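Local structure of cytochrome b5-domain protein (Methanococcoides burtonii, 6VZ6) at residues Phe23-Lys26 with Gly27-Tyr30; Ala60-Asp63 with Asp64-Glu68. The protein binds heme b between two axial histidines in a cytochrome b5-like domain, and probably serves in electron transfer as its relatives do. All coordinates share one frame; numbering follows the deposited sequence.

Contact 1. Residues Phe23-Lys26 with Gly27-Tyr30; sequences FAYK and GKVY. With HEM (protoporphyrin IX containing Fe), chain B.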
ATOM      1  N   PHE A  23      -0.637   0.026  -1.657  1.00 12.58           N
ATOM      2  CA  PHE A  23      -1.687  -0.408  -0.736  1.00 10.73           C
ATOM      3  C   PHE A  23      -2.733   0.696  -0.621  1.00 11.45           C
ATOM      4  O   PHE A  23      -2.542   1.811  -1.089  1.00 13.83           O
ATOM      5  CB  PHE A  23      -1.150  -0.833   0.651  1.00 13.19           C
ATOM      6  CG  PHE A  23      -0.348   0.206   1.363  1.00 15.58           C
ATOM      7  CD1 PHE A  23      -0.945   1.363   1.830  1.00 15.07           C
ATOM      8  CD2 PHE A  23       1.021   0.012   1.595  1.00 16.55           C
ATOM      9  CE1 PHE A  23      -0.196   2.337   2.483  1.00 13.96           C
ATOM     10  CE2 PHE A  23       1.765   0.965   2.275  1.00 14.34           C
ATOM     11  CZ  PHE A  23       1.157   2.143   2.687  1.00 17.39           C
ATOM     12  N   ALA A  24      -3.868   0.374  -0.028  1.00 15.05           N
ATOM     13  CA  ALA A  24      -4.887   1.379   0.223  1.00 11.16           C
ATOM     14  C   ALA A  24      -4.976   1.671   1.712  1.00 13.89           C
ATOM     15  O   ALA A  24      -4.723   0.814   2.562  1.00 13.85           O
ATOM     16  CB  ALA A  24      -6.241   0.942  -0.328  1.00 13.56           C
ATOM     17  N   TYR A  25      -5.275   2.924   2.008  1.00 13.92           N
ATOM     18  CA  TYR A  25      -5.494   3.385   3.369  1.00 15.69           C
ATOM     19  C   TYR A  25      -6.534   4.493   3.315  1.00 15.14           C
ATOM     20  O   TYR A  25      -6.295   5.528   2.680  1.00 13.08           O
ATOM     21  CB  TYR A  25      -4.201   3.883   3.999  1.00 11.63           C
ATOM     22  CG  TYR A  25      -4.389   4.420   5.404  1.00 10.88           C
ATOM     23  CD1 TYR A  25      -4.518   3.558   6.464  1.00 15.70           C
ATOM     24  CD2 TYR A  25      -4.439   5.787   5.658  1.00 16.01           C
ATOM     25  CE1 TYR A  25      -4.668   4.023   7.754  1.00 19.01           C
ATOM     26  CE2 TYR A  25      -4.600   6.278   6.965  1.00 13.70           C
ATOM     27  CZ  TYR A  25      -4.726   5.363   8.003  1.00 19.96           C
ATOM     28  OH  TYR A  25      -4.869   5.770   9.298  1.00 22.29           O
ATOM     29  N   LYS A  26      -7.703   4.249   3.927  1.00 13.49           N
ATOM     30  CA  LYS A  26      -8.772   5.241   3.967  1.00 15.19           C
ATOM     31  C   LYS A  26      -9.032   5.826   2.584  1.00 16.48           C
ATOM     32  O   LYS A  26      -9.030   7.039   2.378  1.00 13.33           O
ATOM     33  CB  LYS A  26      -8.421   6.326   5.000  1.00 16.15           C
ATOM     34  CG  LYS A  26      -8.379   5.720   6.434  1.00 19.84           C
ATOM     35  CD  LYS A  26      -8.202   6.767   7.515  1.00 27.06           C
ATOM     36  CE  LYS A  26      -8.416   6.169   8.918  1.00 28.40           C
ATOM     37  NZ  LYS A  26      -7.894   7.062   9.971  1.00 43.63           N
ATOM     38  N   GLY A  27      -9.230   4.932   1.614  1.00 15.02           N
ATOM     39  CA  GLY A  27      -9.590   5.312   0.273  1.00 16.66           C
ATOM     40  C   GLY A  27      -8.461   5.702  -0.630  1.00 18.12           C
ATOM     41  O   GLY A  27      -8.675   5.783  -1.854  1.00 16.88           O
ATOM     42  N   LYS A  28      -7.268   5.956  -0.089  1.00 13.69           N
ATOM     43  CA  LYS A  28      -6.122   6.418  -0.875  1.00 15.53           C
ATOM     44  C   LYS A  28      -5.218   5.239  -1.218  1.00 14.41           C
ATOM     45  O   LYS A  28      -4.962   4.380  -0.367  1.00 13.51           O
ATOM     46  CB  LYS A  28      -5.309   7.458  -0.103  1.00 14.78           C
ATOM     47  CG  LYS A  28      -6.100   8.665   0.328  1.00 16.09           C
ATOM     48  CD  LYS A  28      -5.362   9.453   1.392  1.00 15.62           C
ATOM     49  CE  LYS A  28      -5.558   8.857   2.785  1.00 16.84           C
ATOM     50  NZ  LYS A  28      -6.943   9.063   3.338  1.00 29.64           N
ATOM     51  N   VAL A  29      -4.711   5.208  -2.450  1.00 13.62           N
ATOM     52  CA  VAL A  29      -3.745   4.195  -2.869  1.00 14.35           C
ATOM     53  C   VAL A  29      -2.357   4.828  -2.840  1.00 15.86           C
ATOM     54  O   VAL A  29      -2.106   5.834  -3.507  1.00 16.69           O
ATOM     55  CB  VAL A  29      -4.091   3.636  -4.254  1.00 17.18           C
ATOM     56  CG1 VAL A  29      -2.998   2.700  -4.745  1.00 17.19           C
ATOM     57  CG2 VAL A  29      -5.437   2.913  -4.237  1.00 15.39           C
ATOM     58  N   TYR A  30      -1.486   4.280  -2.003  1.00 14.37           N
ATOM     59  CA  TYR A  30      -0.134   4.766  -1.810  1.00 14.77           C
ATOM     60  C   TYR A  30       0.836   3.885  -2.568  1.00 16.10           C
ATOM     61  O   TYR A  30       0.652   2.658  -2.644  1.00 13.47           O
ATOM     62  CB  TYR A  30       0.292   4.751  -0.329  1.00 15.83           C
ATOM     63  CG  TYR A  30      -0.303   5.853   0.515  1.00 14.18           C
ATOM     64  CD1 TYR A  30       0.420   6.979   0.868  1.00 14.36           C
ATOM     65  CD2 TYR A  30      -1.612   5.750   0.964  1.00 11.86           C
ATOM     66  CE1 TYR A  30      -0.177   7.980   1.653  1.00 12.29           C
ATOM     67  CE2 TYR A  30      -2.204   6.770   1.778  1.00 16.20           C
ATOM     68  CZ  TYR A  30      -1.481   7.855   2.080  1.00  9.64           C
ATOM     69  OH  TYR A  30      -2.085   8.813   2.864  1.00 14.44           O
TER
HETATM   70  CHA HEM B 101       7.038   1.982   9.071  1.00 21.03           C
HETATM   71  CHB HEM B 101       6.079  -1.981  11.555  1.00 15.97           C
HETATM   72  CHC HEM B 101       1.688  -2.222   9.640  1.00 15.68           C
HETATM   73  CHD HEM B 101       2.929   1.372   6.653  1.00 13.29           C
HETATM   74  C1A HEM B 101       7.122   0.990   9.995  1.00 21.25           C
HETATM   75  C2A HEM B 101       8.148   0.858  10.998  1.00 22.01           C
HETATM   76  C3A HEM B 101       7.881  -0.272  11.678  1.00 23.62           C
HETATM   77  C4A HEM B 101       6.680  -0.850  11.114  1.00 18.30           C
HETATM   78  CMA HEM B 101       8.632  -0.912  12.862  1.00 20.71           C
HETATM   79  CAA HEM B 101       9.312   1.872  11.159  1.00 22.62           C
HETATM   80  CBA HEM B 101       9.611   2.230  12.605  1.00 58.45           C
HETATM   81  CGA HEM B 101       8.621   3.261  13.010  1.00 48.43           C
HETATM   82  O1A HEM B 101       8.225   4.015  12.099  1.00 53.66           O
HETATM   83  O2A HEM B 101       8.239   3.315  14.216  1.00 52.87           O
HETATM   84  C1B HEM B 101       4.818  -2.368  11.239  1.00 19.91           C
HETATM   85  C2B HEM B 101       4.236  -3.527  11.778  1.00 23.13           C
HETATM   86  C3B HEM B 101       3.008  -3.643  11.298  1.00 20.05           C
HETATM   87  C4B HEM B 101       2.792  -2.541  10.377  1.00 17.75           C
HETATM   88  CMB HEM B 101       4.909  -4.448  12.804  1.00 22.46           C
HETATM   89  CAB HEM B 101       2.097  -4.762  11.842  1.00 24.59           C
HETATM   90  CBB HEM B 101       0.806  -4.492  12.073  1.00 19.15           C
HETATM   91  C1C HEM B 101       1.628  -1.249   8.673  1.00 17.52           C
HETATM   92  C2C HEM B 101       0.462  -0.919   7.867  1.00 19.40           C
HETATM   93  C3C HEM B 101       0.815   0.073   7.026  1.00 14.86           C
HETATM   94  C4C HEM B 101       2.204   0.404   7.293  1.00 14.61           C
HETATM   95  CMC HEM B 101      -0.884  -1.654   7.990  1.00 14.74           C
HETATM   96  CAC HEM B 101       0.019   0.837   5.920  1.00 20.22           C
HETATM   97  CBC HEM B 101      -1.279   1.064   5.974  1.00 23.64           C
HETATM   98  C1D HEM B 101       4.182   1.810   6.994  1.00 19.73           C
HETATM   99  C2D HEM B 101       4.994   2.777   6.271  1.00 17.98           C
HETATM  100  C3D HEM B 101       6.120   2.968   6.953  1.00 16.48           C
HETATM  101  C4D HEM B 101       6.062   2.096   8.097  1.00 17.07           C
HETATM  102  CMD HEM B 101       4.568   3.491   4.964  1.00 17.49           C
HETATM  103  CAD HEM B 101       7.319   3.894   6.615  1.00 15.33           C
HETATM  104  CBD HEM B 101       8.229   3.152   5.639  1.00 18.22           C
HETATM  105  CGD HEM B 101       9.490   3.924   5.308  1.00 21.43           C
HETATM  106  O1D HEM B 101      10.255   3.493   4.421  1.00 17.20           O
HETATM  107  O2D HEM B 101       9.691   5.017   5.876  1.00 19.97           O
HETATM  108  NA  HEM B 101       6.236  -0.045  10.095  1.00 19.34           N
HETATM  109  NB  HEM B 101       3.931  -1.795  10.358  1.00 17.82           N
HETATM  110  NC  HEM B 101       2.664  -0.404   8.315  1.00 17.14           N
HETATM  111  ND  HEM B 101       4.874   1.401   8.100  1.00 17.39           N
HETATM  112 FE   HEM B 101       4.454  -0.187   9.246  1.00 15.96          FE
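Gly27 and Lys26 form the middle positions of a type I' turn, Tyr25 to Lys28, that closes an antiparallel beta hairpin. Gly27 has the positive phi that glycine tolerates. Lys28 then pairs with Tyr25 through two backbone bonds, Tyr25 N to Lys28 O (2.8 Å) and Lys28 N to Tyr25 O (3.0 Å). Its side chain bends at chi3 and chi4 (-82° and -71°), folding back over the turn so that Lys28 NZ donates to Lys26 O at 3.1 Å from above the carbonyl plane. With an alanine in place of Lys28, the Lys26 carbonyl would probably lose its ammonium partner and the turn its aliphatic cover. Val29 faces Ala24 in a non-hydrogen-bonded pair, both side chains reaching Leu10 of helix 7-12. Tyr30 returns to a hydrogen-bonded pair with Phe23, its N 2.8 Å from Phe23 O. Tyr30 CB lies 3.7 Å from Phe23 CE1, the two rings inclined by 31°, while Tyr30 CE2 approaches Tyr25 CB. One face of the Phe23 ring takes the heme vinyl carbon CAC, 3.7 Å from CZ. Polar bonds thus fix the hairpin, whereas Phe23 and ring carbons of Tyr25 give the heme vinyl an apolar surface.

Contact 2. Residues Ala60-Asp63 with Asp64-Glu68; sequences APHD and DDVLE. With HEM (protoporphyrin IX containing Fe), chain B.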
ATOM      1  N   ALA A  60      -0.695  -1.420  13.941  1.00 17.87           N
ATOM      2  CA  ALA A  60       0.683  -1.071  13.628  1.00 18.67           C
ATOM      3  C   ALA A  60       1.315  -0.367  14.818  1.00 17.82           C
ATOM      4  O   ALA A  60       0.627   0.331  15.569  1.00 16.43           O
ATOM      5  CB  ALA A  60       0.763  -0.169  12.407  1.00 21.54           C
ATOM      6  N   PRO A  61       2.619  -0.529  15.009  1.00 14.54           N
ATOM      7  CA  PRO A  61       3.298   0.196  16.086  1.00 22.04           C
ATOM      8  C   PRO A  61       3.665   1.614  15.705  1.00 25.70           C
ATOM      9  O   PRO A  61       4.667   2.139  16.170  1.00 31.84           O
ATOM     10  CB  PRO A  61       4.539  -0.655  16.329  1.00 19.80           C
ATOM     11  CG  PRO A  61       4.848  -1.155  14.966  1.00 20.31           C
ATOM     12  CD  PRO A  61       3.544  -1.421  14.292  1.00 17.41           C
ATOM     13  N   HIS A  62       2.866   2.245  14.861  1.00 21.32           N
ATOM     14  CA  HIS A  62       3.085   3.623  14.459  1.00 18.18           C
ATOM     15  C   HIS A  62       1.739   4.242  14.158  1.00 17.53           C
ATOM     16  O   HIS A  62       0.739   3.535  13.993  1.00 18.81           O
ATOM     17  CB  HIS A  62       4.019   3.713  13.249  1.00 16.16           C
ATOM     18  CG  HIS A  62       3.698   2.764  12.129  1.00 16.03           C
ATOM     19  ND1 HIS A  62       2.585   2.911  11.333  1.00 21.92           N
ATOM     20  CD2 HIS A  62       4.371   1.702  11.624  1.00 17.25           C
ATOM     21  CE1 HIS A  62       2.571   1.976  10.391  1.00 18.41           C
ATOM     22  NE2 HIS A  62       3.649   1.229  10.542  1.00 15.26           N
ATOM     23  N   ASP A  63       1.704   5.572  14.186  1.00 21.00           N
ATOM     24  CA  ASP A  63       0.581   6.348  13.654  1.00 32.38           C
ATOM     25  C   ASP A  63       0.696   6.419  12.126  1.00 17.54           C
ATOM     26  O   ASP A  63       1.719   6.034  11.548  1.00 15.55           O
ATOM     27  CB  ASP A  63       0.566   7.771  14.214  1.00 27.77           C
ATOM     28  CG  ASP A  63       0.253   7.820  15.705  1.00 49.97           C
ATOM     29  OD1 ASP A  63      -0.405   6.898  16.225  1.00 43.52           O
ATOM     30  OD2 ASP A  63       0.661   8.802  16.352  1.00 52.26           O
ATOM     31  N   ASP A  64      -0.354   6.925  11.473  1.00 14.81           N
ATOM     32  CA  ASP A  64      -0.379   6.957  10.017  1.00 18.50           C
ATOM     33  C   ASP A  64       0.445   8.111   9.451  1.00 23.14           C
ATOM     34  O   ASP A  64       0.531   8.252   8.221  1.00 16.21           O
ATOM     35  CB  ASP A  64      -1.828   6.978   9.485  1.00 20.57           C
ATOM     36  CG  ASP A  64      -2.626   8.208   9.885  1.00 20.44           C
ATOM     37  OD1 ASP A  64      -2.032   9.200  10.304  1.00 20.64           O
ATOM     38  OD2 ASP A  64      -3.881   8.155   9.743  1.00 17.99           O
ATOM     39  N   ASP A  65       1.135   8.871  10.315  1.00 22.05           N
ATOM     40  CA  ASP A  65       2.067   9.897   9.846  1.00 22.81           C
ATOM     41  C   ASP A  65       3.206   9.303   9.019  1.00 21.71           C
ATOM     42  O   ASP A  65       3.792  10.007   8.191  1.00 20.54           O
ATOM     43  CB  ASP A  65       2.627  10.666  11.047  1.00 36.14           C
ATOM     44  CG  ASP A  65       3.411   9.771  11.995  1.00 47.32           C
ATOM     45  OD1 ASP A  65       2.867   8.728  12.427  1.00 54.77           O
ATOM     46  OD2 ASP A  65       4.570  10.107  12.316  1.00 60.98           O
ATOM     47  N   VAL A  66       3.504   8.016   9.199  1.00 15.82           N
ATOM     48  CA  VAL A  66       4.540   7.391   8.392  1.00 17.75           C
ATOM     49  C   VAL A  66       4.150   7.305   6.917  1.00 18.40           C
ATOM     50  O   VAL A  66       5.025   7.105   6.053  1.00 17.74           O
ATOM     51  CB  VAL A  66       4.881   5.997   8.947  1.00 21.46           C
ATOM     52  CG1 VAL A  66       5.304   6.116  10.389  1.00 25.56           C
ATOM     53  CG2 VAL A  66       3.704   5.074   8.798  1.00 18.70           C
ATOM     54  N   LEU A  67       2.860   7.441   6.597  1.00 18.59           N
ATOM     55  CA  LEU A  67       2.429   7.426   5.201  1.00 16.61           C
ATOM     56  C   LEU A  67       2.738   8.731   4.471  1.00 18.37           C
ATOM     57  O   LEU A  67       2.767   8.758   3.235  1.00 19.64           O
ATOM     58  CB  LEU A  67       0.908   7.213   5.107  1.00 18.15           C
ATOM     59  CG  LEU A  67       0.398   5.865   5.591  1.00 22.55           C
ATOM     60  CD1 LEU A  67      -1.098   5.866   5.442  1.00 24.22           C
ATOM     61  CD2 LEU A  67       1.040   4.764   4.806  1.00 25.95           C
ATOM     62  N   GLU A  68       2.920   9.826   5.199  1.00 16.88           N
ATOM     63  CA  GLU A  68       2.921  11.138   4.565  1.00 19.10           C
ATOM     64  C   GLU A  68       4.069  11.327   3.612  1.00 16.88           C
ATOM     65  O   GLU A  68       3.947  12.116   2.675  1.00 19.46           O
ATOM     66  CB  GLU A  68       2.953  12.231   5.624  1.00 22.64           C
ATOM     67  CG  GLU A  68       1.711  12.175   6.506  1.00 32.96           C
ATOM     68  CD  GLU A  68       1.549  13.400   7.402  1.00 32.57           C
ATOM     69  OE1 GLU A  68       2.393  14.325   7.337  1.00 46.22           O
ATOM     70  OE2 GLU A  68       0.572  13.417   8.167  1.00 34.94           O
TER
HETATM   71  CHA HEM B 101       7.038   1.982   9.071  1.00 21.03           C
HETATM   72  CHB HEM B 101       6.079  -1.981  11.555  1.00 15.97           C
HETATM   73  CHC HEM B 101       1.688  -2.222   9.640  1.00 15.68           C
HETATM   74  CHD HEM B 101       2.929   1.372   6.653  1.00 13.29           C
HETATM   75  C1A HEM B 101       7.122   0.990   9.995  1.00 21.25           C
HETATM   76  C2A HEM B 101       8.148   0.858  10.998  1.00 22.01           C
HETATM   77  C3A HEM B 101       7.881  -0.272  11.678  1.00 23.62           C
HETATM   78  C4A HEM B 101       6.680  -0.850  11.114  1.00 18.30           C
HETATM   79  CMA HEM B 101       8.632  -0.912  12.862  1.00 20.71           C
HETATM   80  CAA HEM B 101       9.312   1.872  11.159  1.00 22.62           C
HETATM   81  CBA HEM B 101       9.611   2.230  12.605  1.00 58.45           C
HETATM   82  CGA HEM B 101       8.621   3.261  13.010  1.00 48.43           C
HETATM   83  O1A HEM B 101       8.225   4.015  12.099  1.00 53.66           O
HETATM   84  O2A HEM B 101       8.239   3.315  14.216  1.00 52.87           O
HETATM   85  C1B HEM B 101       4.818  -2.368  11.239  1.00 19.91           C
HETATM   86  C2B HEM B 101       4.236  -3.527  11.778  1.00 23.13           C
HETATM   87  C3B HEM B 101       3.008  -3.643  11.298  1.00 20.05           C
HETATM   88  C4B HEM B 101       2.792  -2.541  10.377  1.00 17.75           C
HETATM   89  CMB HEM B 101       4.909  -4.448  12.804  1.00 22.46           C
HETATM   90  CAB HEM B 101       2.097  -4.762  11.842  1.00 24.59           C
HETATM   91  CBB HEM B 101       0.806  -4.492  12.073  1.00 19.15           C
HETATM   92  C1C HEM B 101       1.628  -1.249   8.673  1.00 17.52           C
HETATM   93  C2C HEM B 101       0.462  -0.919   7.867  1.00 19.40           C
HETATM   94  C3C HEM B 101       0.815   0.073   7.026  1.00 14.86           C
HETATM   95  C4C HEM B 101       2.204   0.404   7.293  1.00 14.61           C
HETATM   96  CMC HEM B 101      -0.884  -1.654   7.990  1.00 14.74           C
HETATM   97  CAC HEM B 101       0.019   0.837   5.920  1.00 20.22           C
HETATM   98  CBC HEM B 101      -1.279   1.064   5.974  1.00 23.64           C
HETATM   99  C1D HEM B 101       4.182   1.810   6.994  1.00 19.73           C
HETATM  100  C2D HEM B 101       4.994   2.777   6.271  1.00 17.98           C
HETATM  101  C3D HEM B 101       6.120   2.968   6.953  1.00 16.48           C
HETATM  102  C4D HEM B 101       6.062   2.096   8.097  1.00 17.07           C
HETATM  103  CMD HEM B 101       4.568   3.491   4.964  1.00 17.49           C
HETATM  104  CAD HEM B 101       7.319   3.894   6.615  1.00 15.33           C
HETATM  105  CBD HEM B 101       8.229   3.152   5.639  1.00 18.22           C
HETATM  106  CGD HEM B 101       9.490   3.924   5.308  1.00 21.43           C
HETATM  107  O1D HEM B 101      10.255   3.493   4.421  1.00 17.20           O
HETATM  108  O2D HEM B 101       9.691   5.017   5.876  1.00 19.97           O
HETATM  109  NA  HEM B 101       6.236  -0.045  10.095  1.00 19.34           N
HETATM  110  NB  HEM B 101       3.931  -1.795  10.358  1.00 17.82           N
HETATM  111  NC  HEM B 101       2.664  -0.404   8.315  1.00 17.14           N
HETATM  112  ND  HEM B 101       4.874   1.401   8.100  1.00 17.39           N
HETATM  113 FE   HEM B 101       4.454  -0.187   9.246  1.00 15.96          FE
HETATM  114  O   HOH W   1       4.445   7.122  14.305  1.00 31.09           O
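Asp63 meets Asp65 at close quarters, Asp63 CB lying 3.1 Å from Asp65 OD1, and a water accepts from Asp63 N and donates to Asp65 OD1. The carboxylates of these two residues are like charges 4.5 Å apart (Asp63 OD2 to Asp65 OD1), which probably disfavours any closer approach. The carbonyl of Asp63 faces the other way, with Val66 CG2 3.5 Å from Asp63 O. That same methyl, Val66 CG2, lies over one face of the His62 imidazole in a CH-pi contact, 3.8 Å from the ring centroid and 26° off the normal. Ala60 CB covers the opposite face, so the ring is clasped between two aliphatic groups while His62 NE2 binds the heme iron at 2.1 Å. A chi1 of 47° carries the His62 ring down to the heme and leaves ND1 beside the Asp63 carbonyl. His62 ND1 donates to Asp63 O at 3.2 Å, the oxygen tilted 24° out of the ring plane; this bent bond probably helps to hold the ring's rotation. Residues 60-68 lie in the loop between helix 54-57 and strand 72-76, with His43 supplying the second axial nitrogen, His57 of that helix meeting the His62 ring, and Leu67 packing on strand 22-25.

Contact 1 comes first along the chain and contact 2 follows some thirty residues later, their centres about 13 Å apart within one cytochrome b5-like domain. Residues 23-30 form the hairpin of strands 22-25 and 28-31, at one side of the four-stranded mixed sheet; residues 60-68 belong to the loop that leads from helix 54-57 to strand 72-76 of that sheet. They meet directly: Tyr25 OH and Asp64 OD2 are 2.6 Å apart, probably hydrogen-bonded, and Leu67 packs against Phe23, Tyr25 and Tyr30. Both touch the same heme, contact 1 at a vinyl group and contact 2 at the iron, so the sheet and the axial-ligand loop are joined around the cofactor.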